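Local coordinates for Ice-binding protein 1 (Shewanella frigidimarina, PDB 6BG8) that anchors its bacterium to ice and restrains the growth of ice crystals, the C-terminal DUF3494 ice-binding domain of the adhesin being the part described here, at residues P6-V11 with G96-F101; T143-G148 with V172-A177. All coordinates share one frame; numbering follows the deposited sequence.

In the fold
The chain starts with a loop that runs along helix 84-103 before it enters strand 14-18. Contact 1 joins residues 6-11 of that loop to residues 96-101 of the helix, closing a span of 84 residues that includes the first strands of the domain. The chain then leaves the helix and winds through parallel strands; further along, contact 2 pairs residues 143-148 with 172-177, closing a span of 23 residues that brings strand 171-174 beside strand 142-145. The two closures follow one another without nesting or crossing. Their centres lie about 24 Å apart: contact 1 ties the N-terminal loop to the helix beside the beta-solenoid, contact 2 ties successive coils to each other.

Contact 1: residues P6-V11 with G96-F101; sequences PELGEV and GIAYNF
Pro6 lies over one face of the Phe101 ring, its CA only 13° off the ring normal and 3.6 Å from the ring centroid, a CH-pi contact. CB and CD of the pyrrolidine lie toward the CD1-CE1 side of the ring, and Pro6 CB comes within 3.5 Å of Phe101 CD1. The two side chains cross at about a right angle. With CG anti to the backbone N (chi1 -178°), Phe101 holds its ring out where the loop passes. Proline suits the place because its compact, rigid ring offers C-H groups to the aromatic face, and its nitrogen, lacking an N-H, needs no acceptor where it lies near the ring.

One turn earlier on the helix, Ala98 turns its methyl to the same loop. Its CB meets the carbonyl O of Glu7 at 3.6 Å and the CD1 branch of Leu8 at 4.2 Å; so small a side chain lets the loop backbone come close. Leu8 also touches Phe203 of strand 197-204, as does Ala98, so the two share an apolar layer between helix and strands.

No hydrogen bond crosses between the segments. Within the loop, Gly9 has the positive phi (60°) that glycine adopts readily. Such a helix lying alongside a beta-solenoid is characteristic of the DUF3494 ice-binding fold, and here the N-terminal loop packs against it.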
loop_
_atom_site.group_PDB
_atom_site.type_symbol
_atom_site.label_atom_id
_atom_site.label_comp_id
_atom_site.label_asym_id
_atom_site.label_seq_id
_atom_site.Cartn_x
_atom_site.Cartn_y
_atom_site.Cartn_z
ATOM N N PRO A 6 9.019 2.214 -9.169
ATOM C CA PRO A 6 9.771 1.082 -8.624
ATOM C C PRO A 6 9.331 -0.232 -9.241
ATOM O O PRO A 6 8.226 -0.375 -9.767
ATOM C CB PRO A 6 9.431 1.116 -7.127
ATOM C CG PRO A 6 8.058 1.754 -7.082
ATOM C CD PRO A 6 8.143 2.830 -8.150
ATOM N N GLU A 7 10.243 -1.196 -9.192
ATOM C CA GLU A 7 9.931 -2.580 -9.513
ATOM C C GLU A 7 9.403 -3.255 -8.253
ATOM O O GLU A 7 10.084 -3.270 -7.222
ATOM C CB GLU A 7 11.174 -3.298 -10.037
ATOM C CG GLU A 7 11.009 -4.793 -10.223
ATOM C CD GLU A 7 9.968 -5.135 -11.263
ATOM O OE1 GLU A 7 9.969 -4.489 -12.338
ATOM O OE2 GLU A 7 9.147 -6.040 -11.001
ATOM N N LEU A 8 8.192 -3.807 -8.330
ATOM C CA LEU A 8 7.618 -4.486 -7.172
ATOM C C LEU A 8 7.927 -5.974 -7.137
ATOM O O LEU A 8 7.831 -6.585 -6.069
ATOM C CB LEU A 8 6.092 -4.290 -7.121
ATOM C CG LEU A 8 5.629 -3.130 -6.235
ATOM C CD1 LEU A 8 6.329 -1.838 -6.629
ATOM C CD2 LEU A 8 4.099 -2.964 -6.281
ATOM N N GLY A 9 8.294 -6.572 -8.261
ATOM C CA GLY A 9 8.628 -7.982 -8.236
ATOM C C GLY A 9 7.446 -8.793 -7.754
ATOM O O GLY A 9 6.300 -8.580 -8.174
ATOM N N GLU A 10 7.720 -9.709 -6.825
ATOM C CA GLU A 10 6.685 -10.624 -6.360
ATOM C C GLU A 10 5.586 -9.907 -5.588
ATOM O O GLU A 10 4.452 -10.398 -5.534
ATOM C CB GLU A 10 7.306 -11.712 -5.484
ATOM C CG GLU A 10 6.345 -12.850 -5.154
ATOM C CD GLU A 10 5.984 -13.650 -6.384
ATOM O OE1 GLU A 10 6.875 -13.888 -7.223
ATOM O OE2 GLU A 10 4.810 -14.037 -6.521
ATOM N N VAL A 11 5.889 -8.763 -4.966
ATOM C CA VAL A 11 4.886 -8.167 -4.085
ATOM C C VAL A 11 3.829 -7.379 -4.842
ATOM O O VAL A 11 2.887 -6.879 -4.214
ATOM C CB VAL A 11 5.528 -7.294 -2.983
ATOM C CG1 VAL A 11 6.674 -8.057 -2.301
ATOM C CG2 VAL A 11 5.982 -5.943 -3.516
ATOM N N GLY A 96 11.687 -5.065 0.294
ATOM C CA GLY A 96 12.799 -4.223 0.687
ATOM C C GLY A 96 13.374 -3.452 -0.484
ATOM O O GLY A 96 13.684 -2.267 -0.361
ATOM N N ILE A 97 13.500 -4.113 -1.638
ATOM C CA ILE A 97 14.002 -3.452 -2.840
ATOM C C ILE A 97 13.118 -2.268 -3.199
ATOM O O ILE A 97 13.603 -1.159 -3.455
ATOM C CB ILE A 97 14.091 -4.454 -4.009
ATOM C CG1 ILE A 97 15.188 -5.495 -3.752
ATOM C CG2 ILE A 97 14.350 -3.713 -5.346
ATOM C CD1 ILE A 97 15.160 -6.695 -4.713
ATOM N N ALA A 98 11.801 -2.487 -3.215
ATOM C CA ALA A 98 10.891 -1.432 -3.654
ATOM C C ALA A 98 10.858 -0.266 -2.668
ATOM O O ALA A 98 10.813 0.901 -3.085
ATOM C CB ALA A 98 9.487 -2.005 -3.856
ATOM N N TYR A 99 10.816 -0.552 -1.359
ATOM C CA TYR A 99 10.887 0.536 -0.385
ATOM C C TYR A 99 12.157 1.352 -0.596
ATOM O O TYR A 99 12.125 2.592 -0.597
ATOM C CB TYR A 99 10.826 0.002 1.056
ATOM C CG TYR A 99 10.974 1.130 2.070
ATOM C CD1 TYR A 99 12.234 1.554 2.483
ATOM C CD2 TYR A 99 9.862 1.795 2.574
ATOM C CE1 TYR A 99 12.388 2.602 3.360
ATOM C CE2 TYR A 99 10.007 2.851 3.467
ATOM C CZ TYR A 99 11.283 3.245 3.855
ATOM O OH TYR A 99 11.479 4.282 4.737
ATOM N N ASN A 100 13.290 0.659 -0.775
ATOM C CA ASN A 100 14.577 1.328 -0.939
ATOM C C ASN A 100 14.608 2.165 -2.210
ATOM O O ASN A 100 15.204 3.248 -2.231
ATOM C CB ASN A 100 15.701 0.297 -0.965
ATOM C CG ASN A 100 16.127 -0.143 0.425
ATOM O OD1 ASN A 100 15.586 0.316 1.439
ATOM N ND2 ASN A 100 17.097 -1.050 0.474
ATOM N N PHE A 101 14.002 1.663 -3.287
ATOM C CA PHE A 101 13.912 2.430 -4.522
ATOM C C PHE A 101 13.189 3.746 -4.275
ATOM O O PHE A 101 13.648 4.817 -4.695
ATOM C CB PHE A 101 13.194 1.592 -5.586
ATOM C CG PHE A 101 13.066 2.261 -6.936
ATOM C CD1 PHE A 101 12.188 3.323 -7.145
ATOM C CD2 PHE A 101 13.799 1.783 -8.015
ATOM C CE1 PHE A 101 12.078 3.924 -8.399
ATOM C CE2 PHE A 101 13.680 2.377 -9.279
ATOM C CZ PHE A 101 12.822 3.446 -9.462
#

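Contact 2: residues T143-G148 with V172-A177; sequences TLDGEG and VLINGA
Asp145 OD1 takes two N-H groups from opposite faces of its carboxylate: Asn175 ND2 at 2.9 Å, the carboxylate and amide planes 65° apart, and the backbone N of Glu147 at 2.8 Å, which makes an Asx turn. Two such donors should restrain the carboxylate's rotation. Extended away from the backbone N (chi1 -178°), the Asp145 carboxylate reaches both.

Before this turn the strands pair in parallel. Leu144 N gives its hydrogen to Val172 O at 2.8 Å, and Leu144 O accepts from Ile174 N at 3.0 Å. Ile174 O is gripped twice, by Gly146 N and by Ala177 N, the latter within a type I' turn, whose positive phi at Asn175 and Gly176 suits asparagine and glycine. Asn175 O accepts from Gly148 N at 2.8 Å. Gly146, with no side chain, lets its backbone lie against Asn175 O; its own O bonds Ser152 OG.

Ile174 CD1 packs on Thr143 CG2 at 3.8 Å, beside Asp145; on the other face Leu144 CB meets Leu173 CD2 at 3.9 Å. Strand 142-145 is the middle one of three parallel strands: Thr143 and Asp145 make backbone hydrogen bonds to strand 122-125, opposite 171-174, and Leu144 reaches inward to Phe154 and Phe156 of strand 154-158 and to Ile182 of strand 182-186.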
loop_
_atom_site.group_PDB
_atom_site.type_symbol
_atom_site.label_atom_id
_atom_site.label_comp_id
_atom_site.label_asym_id
_atom_site.label_seq_id
_atom_site.Cartn_x
_atom_site.Cartn_y
_atom_site.Cartn_z
ATOM N N THR A 143 -5.800 16.675 -5.464
ATOM C CA THR A 143 -6.091 16.263 -6.833
ATOM C C THR A 143 -4.773 15.959 -7.536
ATOM O O THR A 143 -3.859 16.787 -7.534
ATOM C CB THR A 143 -6.874 17.346 -7.580
ATOM O OG1 THR A 143 -8.115 17.588 -6.894
ATOM C CG2 THR A 143 -7.166 16.896 -9.017
ATOM N N LEU A 144 -4.666 14.768 -8.116
ATOM C CA LEU A 144 -3.465 14.372 -8.844
ATOM C C LEU A 144 -3.788 14.380 -10.331
ATOM O O LEU A 144 -4.703 13.678 -10.778
ATOM C CB LEU A 144 -2.958 13.008 -8.372
ATOM C CG LEU A 144 -2.510 13.009 -6.901
ATOM C CD1 LEU A 144 -2.105 11.604 -6.411
ATOM C CD2 LEU A 144 -1.412 14.029 -6.617
ATOM N N ASP A 145 -3.042 15.194 -11.086
ATOM C CA ASP A 145 -3.347 15.561 -12.464
ATOM C C ASP A 145 -2.315 14.902 -13.366
ATOM O O ASP A 145 -1.154 15.330 -13.409
ATOM C CB ASP A 145 -3.333 17.086 -12.610
ATOM C CG ASP A 145 -3.687 17.577 -14.018
ATOM O OD1 ASP A 145 -3.780 16.784 -14.975
ATOM O OD2 ASP A 145 -3.866 18.802 -14.159
ATOM N N GLY A 146 -2.737 13.871 -14.096
ATOM C CA GLY A 146 -1.837 13.199 -15.011
ATOM C C GLY A 146 -1.555 13.917 -16.310
ATOM O O GLY A 146 -0.808 13.387 -17.136
ATOM N N GLU A 147 -2.155 15.091 -16.520
ATOM C CA GLU A 147 -1.920 15.939 -17.695
ATOM C C GLU A 147 -2.202 15.206 -19.004
ATOM O O GLU A 147 -1.611 15.511 -20.042
ATOM C CB GLU A 147 -0.496 16.513 -17.688
ATOM C CG GLU A 147 -0.274 17.482 -16.533
ATOM C CD GLU A 147 1.151 17.971 -16.435
ATOM O OE1 GLU A 147 1.398 19.151 -16.766
ATOM O OE2 GLU A 147 2.020 17.177 -16.022
ATOM N N GLY A 148 -3.106 14.232 -18.961
ATOM C CA GLY A 148 -3.547 13.535 -20.147
ATOM C C GLY A 148 -2.804 12.260 -20.455
ATOM O O GLY A 148 -3.143 11.587 -21.435
ATOM N N VAL A 172 -8.320 12.696 -5.309
ATOM C CA VAL A 172 -9.045 12.622 -6.570
ATOM C C VAL A 172 -8.036 12.561 -7.707
ATOM O O VAL A 172 -7.036 13.289 -7.704
ATOM C CB VAL A 172 -9.995 13.825 -6.739
ATOM C CG1 VAL A 172 -10.592 13.859 -8.149
ATOM C CG2 VAL A 172 -11.094 13.763 -5.705
ATOM N N LEU A 173 -8.300 11.694 -8.678
ATOM C CA LEU A 173 -7.424 11.502 -9.827
ATOM C C LEU A 173 -8.095 12.070 -11.068
ATOM O O LEU A 173 -9.276 11.797 -11.320
ATOM C CB LEU A 173 -7.102 10.024 -10.026
ATOM C CG LEU A 173 -6.647 9.278 -8.762
ATOM C CD1 LEU A 173 -6.202 7.869 -9.128
ATOM C CD2 LEU A 173 -5.524 10.048 -8.077
ATOM N N ILE A 174 -7.348 12.863 -11.835
ATOM C CA ILE A 174 -7.851 13.426 -13.079
ATOM C C ILE A 174 -6.818 13.258 -14.184
ATOM O O ILE A 174 -5.621 13.089 -13.935
ATOM C CB ILE A 174 -8.226 14.920 -12.946
ATOM C CG1 ILE A 174 -6.993 15.767 -12.620
ATOM C CG2 ILE A 174 -9.387 15.110 -11.954
ATOM C CD1 ILE A 174 -7.248 17.245 -12.759
ATOM N N ASN A 175 -7.314 13.306 -15.424
ATOM C CA ASN A 175 -6.489 13.473 -16.625
ATOM C C ASN A 175 -5.427 12.379 -16.752
ATOM O O ASN A 175 -4.255 12.650 -17.025
ATOM C CB ASN A 175 -5.842 14.865 -16.653
ATOM C CG ASN A 175 -6.869 15.995 -16.585
ATOM O OD1 ASN A 175 -8.043 15.803 -16.902
ATOM N ND2 ASN A 175 -6.421 17.176 -16.186
ATOM N N GLY A 176 -5.843 11.125 -16.559
ATOM C CA GLY A 176 -4.981 9.985 -16.776
ATOM C C GLY A 176 -4.315 9.443 -15.529
ATOM O O GLY A 176 -3.775 8.331 -15.567
ATOM N N ALA A 177 -4.320 10.196 -14.431
ATOM C CA ALA A 177 -3.701 9.702 -13.210
ATOM C C ALA A 177 -4.395 8.426 -12.753
ATOM O O ALA A 177 -5.627 8.349 -12.726
ATOM C CB ALA A 177 -3.755 10.768 -12.113
#